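Local coordinates for protein glycosyl hydrolase (Rhizobium leguminosarum bv. trifolii, PDB 5NDX) that probably hydrolyses O-glycosidic bonds as a family 39 glycoside hydrolase, being a bacterial orthologue of human alpha-L-iduronidase, at residues L388-D391 with L395-L398. The protein carries 2 engineered substitutions. Numbering follows the deposited sequence.
Sequences LDPD and LAIL
L388 and P390 pack against L395, A396 and I397 in an apolar, water-bridged contact within the helical connection between two neighbouring antiparallel strands, 378-385 and 395-401. Both strands belong to the mixed beta-sheet beside the TIM barrel, well away from the ligand pockets, and the contact illustrates how a helical connection between adjacent antiparallel strands can pack on the second strand through side chains and one water where no direct hydrogen bond joins the two segments. D389 holds the N-cap position of the short helix 390-393, which brings P390 and L395 close together, their CA atoms 5.0 Å apart.

Two apolar patches form on the strand. L388 splits its branches between L395 and I397: CD1 meets CD2 of L395 at 4.1 Å, while CD2 presses on CG2 of I397 at 3.5 Å, tighter than usual for two methyls, the side chains crossing at about a right angle. In I397, CG1 stands anti to the backbone N (chi1 -167°), which places CG2 between that N and the carbonyl carbon and presents it to L388. On strand 4-10, L388 also touches T5 and I397 touches I7. The second patch is smaller, P390 CB resting on A396 CB at 3.6 Å; helix 282-300 of the barrel adjoins it through E293, which touches both residues.

Between the patches lies the carbonyl of L395, with P390 CB 3.5 Å from its oxygen. The direct path from D389 N to L395 O spans 4.5 Å, and a water bridges it, accepting from D389 N at 2.7 Å and donating to L395 O at 2.6 Å.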
loop_
_atom_site.group_PDB
_atom_site.type_symbol
_atom_site.label_atom_id
_atom_site.label_comp_id
_atom_site.label_asym_id
_atom_site.label_seq_id
_atom_site.Cartn_x
_atom_site.Cartn_y
_atom_site.Cartn_z
ATOM N N LEU A 388 -13.023 -6.357 24.257
ATOM C CA LEU A 388 -13.086 -6.469 22.804
ATOM C C LEU A 388 -12.991 -7.952 22.445
ATOM O O LEU A 388 -12.242 -8.676 23.076
ATOM C CB LEU A 388 -11.925 -5.722 22.193
ATOM C CG LEU A 388 -12.130 -4.350 21.598
ATOM C CD1 LEU A 388 -13.319 -3.567 22.088
ATOM C CD2 LEU A 388 -10.824 -3.559 21.546
ATOM N N ASP A 389 -13.706 -8.356 21.413
ATOM C CA ASP A 389 -13.612 -9.712 20.889
ATOM C C ASP A 389 -13.727 -9.657 19.367
ATOM O O ASP A 389 -14.775 -9.998 18.802
ATOM C CB ASP A 389 -14.735 -10.564 21.490
ATOM C CG ASP A 389 -14.559 -12.057 21.200
ATOM O OD1 ASP A 389 -13.632 -12.471 20.488
ATOM O OD2 ASP A 389 -15.387 -12.816 21.671
ATOM N N PRO A 390 -12.661 -9.184 18.702
ATOM C CA PRO A 390 -12.745 -8.855 17.280
ATOM C C PRO A 390 -13.086 -10.024 16.395
ATOM O O PRO A 390 -13.835 -9.853 15.454
ATOM C CB PRO A 390 -11.372 -8.274 16.942
ATOM C CG PRO A 390 -10.515 -8.546 18.101
ATOM C CD PRO A 390 -11.322 -8.930 19.270
ATOM N N ASP A 391 -12.595 -11.211 16.729
ATOM C CA ASP A 391 -12.912 -12.394 15.909
ATOM C C ASP A 391 -14.396 -12.762 15.952
ATOM O O ASP A 391 -14.884 -13.294 14.991
ATOM C CB ASP A 391 -12.012 -13.590 16.247
ATOM C CG ASP A 391 -10.522 -13.292 16.016
ATOM O OD1 ASP A 391 -10.139 -12.513 15.108
ATOM O OD2 ASP A 391 -9.712 -13.858 16.745
ATOM N N LEU A 395 -15.276 -5.557 16.139
ATOM C CA LEU A 395 -14.653 -4.327 16.656
ATOM C C LEU A 395 -13.232 -4.616 17.147
ATOM O O LEU A 395 -13.018 -5.377 18.119
ATOM C CB LEU A 395 -15.511 -3.676 17.757
ATOM C CG LEU A 395 -15.055 -2.275 18.169
ATOM C CD1 LEU A 395 -15.253 -1.270 17.041
ATOM C CD2 LEU A 395 -15.893 -1.828 19.363
ATOM N N ALA A 396 -12.258 -4.006 16.460
ATOM C CA ALA A 396 -10.839 -4.231 16.711
ATOM C C ALA A 396 -10.115 -2.895 16.824
ATOM O O ALA A 396 -10.609 -1.824 16.393
ATOM C CB ALA A 396 -10.232 -5.092 15.590
ATOM N N ILE A 397 -8.951 -2.940 17.448
ATOM C CA ILE A 397 -8.184 -1.727 17.699
ATOM C C ILE A 397 -6.669 -1.901 17.487
ATOM O O ILE A 397 -6.150 -2.959 17.766
ATOM C CB ILE A 397 -8.516 -1.214 19.099
ATOM C CG1 ILE A 397 -7.985 0.213 19.270
ATOM C CG2 ILE A 397 -7.958 -2.138 20.199
ATOM C CD1 ILE A 397 -8.550 0.870 20.494
ATOM N N LEU A 398 -5.987 -0.886 16.935
ATOM C CA LEU A 398 -4.500 -0.820 16.896
ATOM C C LEU A 398 -4.134 0.478 17.632
ATOM O O LEU A 398 -4.224 1.569 17.062
ATOM C CB LEU A 398 -3.955 -0.811 15.467
ATOM C CG LEU A 398 -4.295 -2.055 14.612
ATOM C CD1 LEU A 398 -4.069 -1.762 13.149
ATOM C CD2 LEU A 398 -3.455 -3.259 15.056
HETATM O O HOH W 1 -14.782 -6.603 19.613
#